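Local coordinates for uncharacterized protein (Shewanella amazonensis, PDB 2QVP), which is probably a zinc-dependent hydrolase of the M14 metallocarboxypeptidase family, though its substrate is not established, at residues S14-C19 and P251-I256; R26-L31 and P52-Q57; K43-A48 and R148-H153; L68-G73 and A261-F266. One frame throughout, in Å; residues are numbered along the deposited sequence. Where two conformers were deposited one is given.

Interaction 1 of 4, residues S14-C19 and P251-I256; sequences SEIFEC and PLDQRI
Asp253, in the first turn of helix 252-270, receives three hydrogen bonds from segment 14-19. Ser14 OG gives its proton to Asp253 OD1 at 2.6 Å, on the syn lone pair. Glu15 N reaches the syn lone pair of Asp253 OD2 at 2.8 Å. Ile16 N adds a longer bond of 3.3 Å to the same Asp253 OD2, from above the carboxylate plane. Both oxygens are thus engaged and the carboxylate is held against rotation. Ser14 OG is set anti to its own backbone N (chi1 172°), where it also accepts from Phe17 N at 2.9 Å, an ST motif. An asparagine in place of Asp253 has one acceptor oxygen fewer, and either the Ser14 hydroxyl or the N-H groups of Glu15 and Ile16 would probably be left without a mate. Ile16 and the aspartate lie side by side, oppositely directed, with Ile16 CG1 3.7 Å from Asp253 CG. Ile16 CD1 goes on to Ile256 CG2. Ile256 CD1 sits at the edge of the Phe17 ring, 4.0 Å from Phe17 CD2. A G1 beta bulge at Glu18 and Cys19, opposite Ser14, closes the turn. It joins strands 13-14 and 19-20, and Phe17 and Ile256 both continue onto helix 80-91.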
loop_
_atom_site.group_PDB
_atom_site.type_symbol
_atom_site.label_atom_id
_atom_site.label_comp_id
_atom_site.label_asym_id
_atom_site.label_seq_id
_atom_site.Cartn_x
_atom_site.Cartn_y
_atom_site.Cartn_z
ATOM N N SER A 14 19.035 -5.173 1.486
ATOM C CA SER A 14 18.159 -6.277 1.822
ATOM C C SER A 14 18.921 -7.550 1.571
ATOM O O SER A 14 19.518 -7.685 0.504
ATOM C CB SER A 14 16.924 -6.335 0.924
ATOM O OG SER A 14 16.179 -7.542 1.147
ATOM N N GLU A 15 18.892 -8.468 2.535
ATOM C CA GLU A 15 19.463 -9.810 2.392
ATOM C C GLU A 15 18.420 -10.752 1.813
ATOM O O GLU A 15 18.784 -11.675 1.125
ATOM C CB GLU A 15 19.941 -10.369 3.728
ATOM C CG GLU A 15 20.963 -9.508 4.480
ATOM C CD GLU A 15 22.253 -9.275 3.711
ATOM O OE1 GLU A 15 22.578 -10.076 2.800
ATOM O OE2 GLU A 15 22.946 -8.285 4.048
ATOM N N ILE A 16 17.137 -10.531 2.121
ATOM C CA ILE A 16 16.008 -11.280 1.522
ATOM C C ILE A 16 16.098 -11.152 -0.007
ATOM O O ILE A 16 15.977 -12.153 -0.740
ATOM C CB ILE A 16 14.646 -10.768 2.026
ATOM C CG1 ILE A 16 14.426 -11.122 3.497
ATOM C CG2 ILE A 16 13.474 -11.333 1.212
ATOM C CD1 ILE A 16 13.164 -10.434 4.084
ATOM N N PHE A 17 16.383 -9.941 -0.489
ATOM C CA PHE A 17 16.514 -9.713 -1.937
ATOM C C PHE A 17 17.937 -9.528 -2.460
ATOM O O PHE A 17 18.099 -9.425 -3.662
ATOM C CB PHE A 17 15.607 -8.557 -2.334
ATOM C CG PHE A 17 14.153 -8.861 -2.096
ATOM C CD1 PHE A 17 13.465 -9.747 -2.931
ATOM C CD2 PHE A 17 13.479 -8.303 -1.025
ATOM C CE1 PHE A 17 12.122 -10.037 -2.699
ATOM C CE2 PHE A 17 12.159 -8.588 -0.809
ATOM C CZ PHE A 17 11.473 -9.445 -1.645
ATOM N N GLU A 18 18.938 -9.498 -1.574
ATOM C CA GLU A 18 20.365 -9.401 -1.943
ATOM C C GLU A 18 20.628 -8.211 -2.859
ATOM O O GLU A 18 21.229 -8.347 -3.908
ATOM C CB GLU A 18 20.845 -10.739 -2.540
ATOM C CG GLU A 18 20.614 -11.902 -1.558
ATOM C CD GLU A 18 21.136 -13.255 -2.024
ATOM O OE1 GLU A 18 21.076 -13.553 -3.236
ATOM O OE2 GLU A 18 21.562 -14.038 -1.148
ATOM N N CYS A 19 20.156 -7.038 -2.444
ATOM C CA CYS A 19 20.293 -5.834 -3.250
ATOM C C CYS A 19 20.000 -4.611 -2.420
ATOM O O CYS A 19 19.599 -4.713 -1.277
ATOM C CB CYS A 19 19.330 -5.893 -4.461
ATOM S SG CYS A 19 17.564 -5.825 -4.045
ATOM N N PRO A 251 15.515 -2.521 10.978
ATOM C CA PRO A 251 16.168 -3.151 9.822
ATOM C C PRO A 251 15.183 -3.415 8.682
ATOM O O PRO A 251 14.045 -3.844 8.936
ATOM C CB PRO A 251 16.676 -4.476 10.374
ATOM C CG PRO A 251 16.629 -4.314 11.894
ATOM C CD PRO A 251 15.508 -3.419 12.152
ATOM N N LEU A 252 15.638 -3.162 7.455
ATOM C CA LEU A 252 14.815 -3.289 6.257
ATOM C C LEU A 252 14.109 -4.637 6.150
ATOM O O LEU A 252 12.893 -4.672 5.958
ATOM C CB LEU A 252 15.642 -3.035 4.986
ATOM C CG LEU A 252 14.873 -3.025 3.640
ATOM C CD1 LEU A 252 13.991 -1.824 3.528
ATOM C CD2 LEU A 252 15.860 -3.077 2.473
ATOM N N ASP A 253 14.844 -5.736 6.281
ATOM C CA ASP A 253 14.224 -7.071 6.139
ATOM C C ASP A 253 13.096 -7.318 7.159
ATOM O O ASP A 253 12.073 -7.890 6.794
ATOM C CB ASP A 253 15.294 -8.169 6.098
ATOM C CG ASP A 253 16.138 -8.136 4.785
ATOM O OD1 ASP A 253 15.673 -7.643 3.724
ATOM O OD2 ASP A 253 17.287 -8.626 4.802
ATOM N N GLN A 254 13.232 -6.819 8.398
ATOM C CA GLN A 254 12.139 -6.915 9.375
ATOM C C GLN A 254 10.907 -6.120 8.904
ATOM O O GLN A 254 9.763 -6.614 8.948
ATOM C CB GLN A 254 12.610 -6.489 10.768
ATOM C CG GLN A 254 13.566 -7.524 11.382
ATOM C CD GLN A 254 12.867 -8.853 11.677
ATOM O OE1 GLN A 254 11.955 -8.909 12.506
ATOM N NE2 GLN A 254 13.287 -9.924 10.993
ATOM N N ARG A 255 11.150 -4.915 8.405
ATOM C CA ARG A 255 10.065 -4.121 7.814
ATOM C C ARG A 255 9.439 -4.809 6.598
ATOM O O ARG A 255 8.223 -4.737 6.417
ATOM C CB ARG A 255 10.563 -2.746 7.408
ATOM C CG ARG A 255 10.918 -1.805 8.567
ATOM C CD ARG A 255 11.435 -0.546 7.929
ATOM N NE ARG A 255 12.832 -0.560 7.672
ATOM C CZ ARG A 255 13.461 0.171 6.759
ATOM N NH1 ARG A 255 12.836 0.966 5.875
ATOM N NH2 ARG A 255 14.762 0.025 6.697
ATOM N N ILE A 256 10.270 -5.459 5.769
ATOM C CA ILE A 256 9.772 -6.227 4.616
ATOM C C ILE A 256 8.839 -7.358 5.100
ATOM O O ILE A 256 7.724 -7.524 4.573
ATOM C CB ILE A 256 10.917 -6.761 3.709
ATOM C CG1 ILE A 256 11.572 -5.604 2.941
ATOM C CG2 ILE A 256 10.395 -7.815 2.717
ATOM C CD1 ILE A 256 12.842 -5.983 2.183
#

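Interaction 2 of 4, residues R26-L31 and P52-Q57; sequences RFYSLL and PLYLLQ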
loop_
_atom_site.group_PDB
_atom_site.type_symbol
_atom_site.label_atom_id
_atom_site.label_comp_id
_atom_site.label_asym_id
_atom_site.label_seq_id
_atom_site.Cartn_x
_atom_site.Cartn_y
_atom_site.Cartn_z
ATOM N N ARG A 26 16.089 -4.517 -10.351
ATOM C CA ARG A 26 15.909 -5.773 -9.641
ATOM C C ARG A 26 14.460 -5.929 -9.183
ATOM O O ARG A 26 13.914 -7.034 -9.256
ATOM C CB ARG A 26 16.858 -5.898 -8.425
ATOM C CG ARG A 26 16.644 -7.183 -7.556
ATOM C CD ARG A 26 16.889 -8.480 -8.326
ATOM N NE ARG A 26 18.302 -8.588 -8.699
ATOM C CZ ARG A 26 19.291 -8.926 -7.868
ATOM N NH1 ARG A 26 19.063 -9.238 -6.593
ATOM N NH2 ARG A 26 20.538 -8.974 -8.325
ATOM N N PHE A 27 13.878 -4.847 -8.654
ATOM C CA PHE A 27 12.485 -4.826 -8.241
ATOM C C PHE A 27 11.526 -5.260 -9.367
ATOM O O PHE A 27 10.733 -6.199 -9.200
ATOM C CB PHE A 27 12.067 -3.440 -7.708
ATOM C CG PHE A 27 10.648 -3.414 -7.267
ATOM C CD1 PHE A 27 10.292 -4.036 -6.075
ATOM C CD2 PHE A 27 9.658 -2.868 -8.076
ATOM C CE1 PHE A 27 8.986 -4.085 -5.695
ATOM C CE2 PHE A 27 8.340 -2.922 -7.704
ATOM C CZ PHE A 27 8.002 -3.536 -6.511
ATOM N N TYR A 28 11.595 -4.576 -10.515
ATOM C CA TYR A 28 10.740 -4.909 -11.648
ATOM C C TYR A 28 11.041 -6.290 -12.200
ATOM O O TYR A 28 10.128 -6.964 -12.599
ATOM C CB TYR A 28 10.837 -3.874 -12.763
ATOM C CG TYR A 28 10.152 -2.549 -12.502
ATOM C CD1 TYR A 28 8.790 -2.494 -12.224
ATOM C CD2 TYR A 28 10.833 -1.344 -12.686
ATOM C CE1 TYR A 28 8.138 -1.277 -12.080
ATOM C CE2 TYR A 28 10.196 -0.126 -12.536
ATOM C CZ TYR A 28 8.850 -0.099 -12.232
ATOM O OH TYR A 28 8.202 1.098 -12.094
ATOM N N SER A 29 12.299 -6.721 -12.193
ATOM C CA SER A 29 12.625 -8.099 -12.612
ATOM C C SER A 29 11.926 -9.168 -11.770
ATOM O O SER A 29 11.286 -10.093 -12.311
ATOM C CB SER A 29 14.117 -8.322 -12.528
ATOM O OG SER A 29 14.733 -7.565 -13.544
ATOM N N LEU A 30 12.006 -9.008 -10.446
ATOM C CA LEU A 30 11.401 -9.967 -9.534
ATOM C C LEU A 30 9.869 -9.880 -9.527
ATOM O O LEU A 30 9.203 -10.896 -9.347
ATOM C CB LEU A 30 11.978 -9.839 -8.120
ATOM C CG LEU A 30 13.489 -10.056 -8.020
ATOM C CD1 LEU A 30 13.990 -9.735 -6.595
ATOM C CD2 LEU A 30 13.939 -11.442 -8.487
ATOM N N LEU A 31 9.340 -8.690 -9.743
ATOM C CA LEU A 31 7.921 -8.472 -9.821
ATOM C C LEU A 31 7.383 -9.179 -11.067
ATOM O O LEU A 31 6.305 -9.743 -11.000
ATOM C CB LEU A 31 7.604 -6.981 -9.875
ATOM C CG LEU A 31 6.109 -6.586 -9.898
ATOM C CD1 LEU A 31 5.373 -7.031 -8.601
ATOM C CD2 LEU A 31 5.974 -5.137 -10.079
ATOM N N PRO A 52 7.247 2.096 -15.438
ATOM C CA PRO A 52 5.810 1.889 -15.479
ATOM C C PRO A 52 5.147 1.881 -14.118
ATOM O O PRO A 52 5.742 1.391 -13.158
ATOM C CB PRO A 52 5.694 0.487 -16.109
ATOM C CG PRO A 52 6.985 -0.214 -15.664
ATOM C CD PRO A 52 8.009 0.842 -15.682
ATOM N N LEU A 53 3.954 2.474 -14.047
ATOM C CA LEU A 53 3.078 2.357 -12.887
ATOM C C LEU A 53 2.086 1.240 -13.205
ATOM O O LEU A 53 1.142 1.435 -13.984
ATOM C CB LEU A 53 2.296 3.638 -12.560
ATOM C CG LEU A 53 2.957 4.780 -11.813
ATOM C CD1 LEU A 53 4.031 5.434 -12.691
ATOM C CD2 LEU A 53 1.850 5.812 -11.344
ATOM N N TYR A 54 2.291 0.083 -12.572
ATOM C CA TYR A 54 1.458 -1.096 -12.785
ATOM C C TYR A 54 0.256 -1.273 -11.879
ATOM O O TYR A 54 0.270 -0.907 -10.708
ATOM C CB TYR A 54 2.285 -2.390 -12.563
ATOM C CG TYR A 54 3.322 -2.694 -13.603
ATOM C CD1 TYR A 54 2.947 -3.044 -14.907
ATOM C CD2 TYR A 54 4.692 -2.692 -13.285
ATOM C CE1 TYR A 54 3.903 -3.348 -15.875
ATOM C CE2 TYR A 54 5.651 -3.011 -14.240
ATOM C CZ TYR A 54 5.247 -3.313 -15.537
ATOM O OH TYR A 54 6.178 -3.615 -16.495
ATOM N N LEU A 55 -0.770 -1.886 -12.445
ATOM C CA LEU A 55 -1.882 -2.426 -11.696
ATOM C C LEU A 55 -1.842 -3.917 -12.021
ATOM O O LEU A 55 -2.022 -4.298 -13.169
ATOM C CB LEU A 55 -3.222 -1.842 -12.116
ATOM C CG LEU A 55 -4.388 -2.448 -11.306
ATOM C CD1 LEU A 55 -4.314 -1.973 -9.819
ATOM C CD2 LEU A 55 -5.683 -2.103 -11.983
ATOM N N LEU A 56 -1.590 -4.758 -11.025
ATOM C CA LEU A 56 -1.540 -6.191 -11.233
ATOM C C LEU A 56 -2.854 -6.724 -10.701
ATOM O O LEU A 56 -3.253 -6.344 -9.602
ATOM C CB LEU A 56 -0.368 -6.820 -10.476
ATOM C CG LEU A 56 1.064 -6.385 -10.788
ATOM C CD1 LEU A 56 2.043 -7.253 -10.039
ATOM C CD2 LEU A 56 1.370 -6.420 -12.269
ATOM N N GLN A 57 -3.528 -7.590 -11.451
ATOM C CA GLN A 57 -4.801 -8.157 -11.008
ATOM C C GLN A 57 -4.750 -9.668 -11.101
ATOM O O GLN A 57 -4.216 -10.216 -12.073
ATOM C CB GLN A 57 -5.959 -7.601 -11.849
ATOM C CG GLN A 57 -6.133 -6.108 -11.648
ATOM C CD GLN A 57 -7.395 -5.552 -12.235
ATOM O OE1 GLN A 57 -7.580 -5.560 -13.463
ATOM N NE2 GLN A 57 -8.268 -5.001 -11.363
#
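Tyr28 and Pro52 make the polar link between helix 24-38 and strand 51-57. The phenol Tyr28 OH donates to the backbone Pro52 O at 2.7 Å. The hydroxyl lies somewhat tilted from the carbonyl plane. This is the one hydrogen bond between the two segments. The same proline also makes a CH-pi contact: its CG lies 4.3 Å from the centroid of the Tyr28 ring, off-centre. Bond and proline ring together fix where the phenol lies.

The aromatic pair comes next. Tyr28 and Tyr54 meet obliquely, with ring planes at 76° and Tyr28 CE1 3.7 Å from Tyr54 CE2. Pro52 CB covers one face of the Tyr54 ring toward its rim, so Pro52 touches both tyrosines.

The aliphatic contacts lie further along the helix. Leu31 and Leu56 reach toward each other tip to tip, CD1 to CD1 at 3.6 Å. Leu31 has CG anti to the backbone N (chi1 -177°), which carries its methyls out toward the strand. Its CD2 also approaches Tyr54 CD2 at 4.2 Å.

Segments 26-31 and 52-57 run in roughly the same direction, 29° apart, their axes 12.0 Å from each other. Large side chains bridge that distance. This is a helix packed on one face of a mixed beta sheet, as in the alpha/beta fold of M14 peptidases.

Interaction 3 of 4, residues K43-A48 and R148-H153; sequences KILGQA and RILLEH
The His153 imidazole carries Leu45 on one face and a backbone carbonyl at its edge. Leu45 CD2 stands over the ring centre, 3.8 Å from the centroid and 10° off the normal, a CH-pi contact. In the ring plane, His153 ND1 donates to Ile149 O at 2.9 Å, with an N-H...acceptor angle of 154°. That bond ties the ring back to the last turn of the helix before it and fixes how it is turned. His153 itself is at the N-cap position of helix 154-160. His153 CE1 also comes within 3.2 Å of Leu45 O. An alanine in place of His153 would probably leave Leu45 CD2 without its platform and Ile149 O without this side-chain donor. Ile149 packs against the strand backbone beside Leu45. Its CG2, anti to the backbone N, lies 3.6 Å from Leu45 CB, and its CD1 reaches Gln47 O at 3.6 Å. Gly46 lets the helix come close here: a CB on it would point at the helix and clash with Ile149 CD1. The axes of segments 43-48 and 148-152 run roughly antiparallel, 7.8 Å apart. Helix 145-152 thus covers the outermost strand 41-48, and Leu45 extends inward to Leu105 of strand 101-105.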
loop_
_atom_site.group_PDB
_atom_site.type_symbol
_atom_site.label_atom_id
_atom_site.label_comp_id
_atom_site.label_asym_id
_atom_site.label_seq_id
_atom_site.Cartn_x
_atom_site.Cartn_y
_atom_site.Cartn_z
ATOM N N LYS A 43 -1.309 -4.321 -16.111
ATOM C CA LYS A 43 -1.820 -3.176 -16.865
ATOM C C LYS A 43 -0.969 -1.988 -16.486
ATOM O O LYS A 43 -0.837 -1.686 -15.307
ATOM C CB LYS A 43 -3.321 -2.963 -16.571
ATOM C CG LYS A 43 -3.945 -1.704 -17.137
ATOM C CD LYS A 43 -5.500 -1.748 -17.110
ATOM C CE LYS A 43 -6.059 -2.406 -15.846
ATOM N N ILE A 44 -0.324 -1.369 -17.469
ATOM C CA ILE A 44 0.481 -0.179 -17.225
ATOM C C ILE A 44 -0.488 1.015 -17.227
ATOM O O ILE A 44 -1.032 1.412 -18.263
ATOM C CB ILE A 44 1.581 0.024 -18.248
ATOM C CG1 ILE A 44 2.544 -1.167 -18.248
ATOM C CG2 ILE A 44 2.346 1.317 -17.933
ATOM C CD1 ILE A 44 3.600 -1.131 -19.331
ATOM N N LEU A 45 -0.729 1.565 -16.044
ATOM C CA LEU A 45 -1.617 2.735 -15.914
ATOM C C LEU A 45 -0.979 3.978 -16.530
ATOM O O LEU A 45 -1.677 4.795 -17.146
ATOM C CB LEU A 45 -2.038 2.964 -14.448
ATOM C CG LEU A 45 -2.736 1.776 -13.764
ATOM C CD1 LEU A 45 -3.172 2.165 -12.321
ATOM C CD2 LEU A 45 -3.938 1.239 -14.544
ATOM N N GLY A 46 0.343 4.072 -16.442
ATOM C CA GLY A 46 1.093 5.176 -17.022
ATOM C C GLY A 46 2.556 5.009 -16.683
ATOM O O GLY A 46 2.930 4.020 -16.047
ATOM N N GLN A 47 3.370 5.965 -17.131
ATOM C CA GLN A 47 4.810 5.989 -16.900
ATOM C C GLN A 47 5.145 7.197 -16.030
ATOM O O GLN A 47 4.497 8.235 -16.128
ATOM C CB GLN A 47 5.589 6.091 -18.230
ATOM C CG GLN A 47 5.371 4.937 -19.265
ATOM C CD GLN A 47 6.168 3.637 -18.988
ATOM O OE1 GLN A 47 7.310 3.667 -18.536
ATOM N NE2 GLN A 47 5.568 2.497 -19.318
ATOM N N ALA A 48 6.125 7.023 -15.152
ATOM C CA ALA A 48 6.677 8.088 -14.331
ATOM C C ALA A 48 8.189 7.935 -14.504
ATOM O O ALA A 48 8.757 6.897 -14.114
ATOM C CB ALA A 48 6.263 7.951 -12.901
ATOM N N ARG A 148 -2.489 11.855 -10.875
ATOM C CA ARG A 148 -3.332 12.104 -12.039
ATOM C C ARG A 148 -3.504 10.817 -12.863
ATOM O O ARG A 148 -4.612 10.541 -13.355
ATOM C CB ARG A 148 -2.801 13.285 -12.859
ATOM C CG ARG A 148 -2.947 14.615 -12.111
ATOM C CD ARG A 148 -2.353 15.809 -12.851
ATOM N NE ARG A 148 -2.502 17.028 -12.043
ATOM C CZ ARG A 148 -3.537 17.876 -12.071
ATOM N NH1 ARG A 148 -4.569 17.727 -12.901
ATOM N NH2 ARG A 148 -3.535 18.912 -11.254
ATOM N N ILE A 149 -2.438 10.017 -12.988
ATOM C CA ILE A 149 -2.504 8.705 -13.686
ATOM C C ILE A 149 -3.510 7.772 -13.001
ATOM O O ILE A 149 -4.360 7.176 -13.678
ATOM C CB ILE A 149 -1.123 8.006 -13.791
ATOM C CG1 ILE A 149 -0.285 8.682 -14.872
ATOM C CG2 ILE A 149 -1.267 6.442 -14.046
ATOM C CD1 ILE A 149 1.141 8.259 -14.867
ATOM N N LEU A 150 -3.424 7.656 -11.676
ATOM C CA LEU A 150 -4.359 6.809 -10.921
ATOM C C LEU A 150 -5.796 7.334 -10.982
ATOM O O LEU A 150 -6.732 6.530 -11.087
ATOM C CB LEU A 150 -3.898 6.593 -9.470
ATOM C CG LEU A 150 -2.981 5.380 -9.212
ATOM C CD1 LEU A 150 -1.957 5.118 -10.321
ATOM C CD2 LEU A 150 -2.319 5.532 -7.843
ATOM N N LEU A 151 -5.976 8.667 -10.935
ATOM C CA LEU A 151 -7.327 9.256 -11.018
ATOM C C LEU A 151 -7.957 9.031 -12.387
ATOM O O LEU A 151 -9.162 8.872 -12.490
ATOM C CB LEU A 151 -7.384 10.749 -10.683
ATOM C CG LEU A 151 -7.649 11.366 -9.282
ATOM C CD1 LEU A 151 -8.423 10.443 -8.354
ATOM C CD2 LEU A 151 -6.418 11.940 -8.594
ATOM N N GLU A 152 -7.144 9.025 -13.436
ATOM C CA GLU A 152 -7.637 8.667 -14.752
ATOM C C GLU A 152 -8.202 7.234 -14.791
ATOM O O GLU A 152 -8.986 6.961 -15.670
ATOM C CB GLU A 152 -6.560 8.861 -15.816
ATOM C CG GLU A 152 -6.315 10.321 -16.125
ATOM C CD GLU A 152 -5.023 10.585 -16.911
ATOM O OE1 GLU A 152 -4.261 9.626 -17.206
ATOM O OE2 GLU A 152 -4.776 11.775 -17.220
ATOM N N HIS A 153 -7.803 6.337 -13.869
ATOM C CA HIS A 153 -8.376 4.970 -13.797
ATOM C C HIS A 153 -9.127 4.815 -12.493
ATOM O O HIS A 153 -9.139 3.741 -11.916
ATOM C CB HIS A 153 -7.286 3.876 -13.954
ATOM C CG HIS A 153 -6.432 4.041 -15.177
ATOM N ND1 HIS A 153 -5.366 4.914 -15.216
ATOM C CD2 HIS A 153 -6.457 3.431 -16.388
ATOM C CE1 HIS A 153 -4.788 4.852 -16.400
ATOM N NE2 HIS A 153 -5.426 3.959 -17.129
#

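Interaction 4 of 4, residues L68-G73 and A261-F266; sequences LLISAG and AAMNTF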
loop_
_atom_site.group_PDB
_atom_site.type_symbol
_atom_site.label_atom_id
_atom_site.label_comp_id
_atom_site.label_asym_id
_atom_site.label_seq_id
_atom_site.Cartn_x
_atom_site.Cartn_y
_atom_site.Cartn_z
ATOM N N LEU A 68 -10.292 -6.800 -3.240
ATOM C CA LEU A 68 -9.305 -6.209 -2.368
ATOM C C LEU A 68 -8.175 -5.563 -3.195
ATOM O O LEU A 68 -7.766 -6.115 -4.185
ATOM C CB LEU A 68 -8.737 -7.269 -1.431
ATOM C CG LEU A 68 -9.286 -7.441 -0.018
ATOM C CD1 LEU A 68 -10.769 -7.122 0.129
ATOM C CD2 LEU A 68 -8.881 -8.838 0.484
ATOM N N LEU A 69 -7.731 -4.373 -2.782
ATOM C CA LEU A 69 -6.607 -3.679 -3.426
ATOM C C LEU A 69 -5.506 -3.452 -2.395
ATOM O O LEU A 69 -5.784 -3.019 -1.257
ATOM C CB LEU A 69 -7.038 -2.351 -4.036
ATOM C CG LEU A 69 -5.961 -1.482 -4.732
ATOM C CD1 LEU A 69 -5.294 -2.211 -5.876
ATOM C CD2 LEU A 69 -6.556 -0.171 -5.209
ATOM N N ILE A 70 -4.267 -3.742 -2.796
ATOM C CA ILE A 70 -3.120 -3.479 -1.998
ATOM C C ILE A 70 -2.244 -2.494 -2.752
ATOM O O ILE A 70 -1.895 -2.768 -3.894
ATOM C CB ILE A 70 -2.298 -4.741 -1.692
ATOM C CG1 ILE A 70 -3.167 -5.828 -1.006
ATOM C CG2 ILE A 70 -1.103 -4.335 -0.848
ATOM C CD1 ILE A 70 -2.415 -7.072 -0.596
ATOM N N SER A 71 -1.875 -1.365 -2.132
ATOM C CA SER A 71 -0.976 -0.406 -2.804
ATOM C C SER A 71 0.307 -0.147 -1.996
ATOM O O SER A 71 0.332 -0.288 -0.769
ATOM C CB SER A 71 -1.683 0.908 -3.152
ATOM O OG SER A 71 -2.272 1.497 -2.008
ATOM N N ALA A 72 1.377 0.199 -2.697
ATOM C CA ALA A 72 2.645 0.485 -2.040
ATOM C C ALA A 72 3.458 1.487 -2.839
ATOM O O ALA A 72 3.158 1.758 -3.998
ATOM C CB ALA A 72 3.451 -0.808 -1.820
ATOM N N GLY A 73 4.431 2.086 -2.158
ATOM C CA GLY A 73 5.410 2.976 -2.775
ATOM C C GLY A 73 4.978 4.343 -3.246
ATOM O O GLY A 73 5.464 4.799 -4.263
ATOM N N ALA A 261 3.310 -9.557 6.214
ATOM C CA ALA A 261 2.484 -10.103 7.312
ATOM C C ALA A 261 1.144 -9.376 7.396
ATOM O O ALA A 261 0.094 -10.012 7.528
ATOM C CB ALA A 261 3.223 -9.979 8.620
ATOM N N ALA A 262 1.199 -8.045 7.330
ATOM C CA ALA A 262 -0.003 -7.202 7.310
ATOM C C ALA A 262 -0.862 -7.491 6.062
ATOM O O ALA A 262 -2.081 -7.533 6.172
ATOM C CB ALA A 262 0.367 -5.731 7.366
HETATM N N MSE A 263 -0.227 -7.700 4.891
HETATM C CA MSE A 263 -0.952 -8.033 3.646
HETATM C C MSE A 263 -1.659 -9.372 3.769
HETATM O O MSE A 263 -2.831 -9.502 3.377
HETATM C CB MSE A 263 -0.032 -8.022 2.423
HETATM C CG MSE A 263 0.529 -6.657 2.115
HETATM SE SE MSE A 263 1.981 -6.647 0.867
HETATM C CE MSE A 263 2.809 -4.968 1.344
ATOM N N ASN A 264 -0.965 -10.348 4.345
ATOM C CA ASN A 264 -1.560 -11.663 4.658
ATOM C C ASN A 264 -2.769 -11.559 5.576
ATOM O O ASN A 264 -3.786 -12.172 5.299
ATOM C CB ASN A 264 -0.556 -12.605 5.335
ATOM C CG ASN A 264 0.507 -13.134 4.381
ATOM O OD1 ASN A 264 0.256 -13.350 3.190
ATOM N ND2 ASN A 264 1.706 -13.374 4.920
ATOM N N THR A 265 -2.646 -10.789 6.659
ATOM C CA THR A 265 -3.734 -10.587 7.628
ATOM C C THR A 265 -4.907 -9.864 6.995
ATOM O O THR A 265 -6.047 -10.238 7.233
ATOM C CB THR A 265 -3.254 -9.791 8.852
ATOM O OG1 THR A 265 -2.101 -10.435 9.401
ATOM C CG2 THR A 265 -4.324 -9.712 9.919
ATOM N N PHE A 266 -4.603 -8.840 6.194
ATOM C CA PHE A 266 -5.600 -8.063 5.470
ATOM C C PHE A 266 -6.448 -8.969 4.562
ATOM O O PHE A 266 -7.686 -8.941 4.656
ATOM C CB PHE A 266 -4.891 -6.932 4.698
ATOM C CG PHE A 266 -5.776 -6.159 3.772
ATOM C CD1 PHE A 266 -6.646 -5.189 4.257
ATOM C CD2 PHE A 266 -5.697 -6.370 2.401
ATOM C CE1 PHE A 266 -7.436 -4.454 3.357
ATOM C CE2 PHE A 266 -6.464 -5.656 1.505
ATOM C CZ PHE A 266 -7.335 -4.705 1.971
#
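Phe266 lies against Leu68 and Ile70 where helix 252-270 packs on the central mixed sheet. This is the helix-on-sheet core of the alpha/beta fold found in M14 zinc peptidases. The ring leads with CE2. That atom is 3.7 Å from Leu68 CG and 4.1 Å from Ile70 CG1, and the ring runs alongside both side chains, pointing the other way. It also comes near the strand backbone, with CE2 3.9 Å from Leu69 O. The ring therefore fits between two side chains that face the helix from the same side of strand 67-72. Its CG is anti to the backbone N (chi1 173°), which sends the ring down to the strand.

Met263, a selenomethionine, fills the place one turn earlier. Its CB lies 4.0 Å from Ile70 CD1, and its CG approaches Ile70 CG2 at a similar distance. The two side chains cross obliquely. Ile70 thus touches both helix residues and links the two parts of the contact.

The axes of segments 68-72 and 261-266 run nearly antiparallel, at 166° and 10.5 Å apart. All five touching residues are buried, and no hydrogen bond crosses between the segments.

Further out, Met263 and Phe266 both rest on Leu166 of the adjacent strand 165-171. Met263 also meets Phe88 of helix 80-91, and Ile70 meets Leu85 there. On the helix flank turned to helix 190-200, Thr265 packs on Leu195. Its hydroxyl Thr265 OG1 donates to Ala261 O at 2.9 Å, while Thr265 N reaches that same oxygen from the opposite face of the carbonyl plane.

Interaction 4 is the core contact, wholly buried, with apolar side chains and no hydrogen bond between its segments. Its centre is about 6 Å from the centre of the chain. The other three are only partly buried, and their centres lie about 14 to 17 Å from the chain centre. Interactions 1 and 4 share helix 252-270: its first turn meets a loop through a carboxylate, its later turns meet the sheet through hydrocarbon. Interactions 2, 3 and 4 all reach the same mixed sheet. Strands 51-57 and 41-48 are neighbours in it, and backbone pairing of Leu53 with Leu45 and Gly46 joins interactions 2 and 3. Interaction 2 mixes a phenol bond with aromatic packing, whereas interaction 3 has no hydrogen bond between its segments. Interactions 1 and 2 touch where Phe17 packs on Leu30.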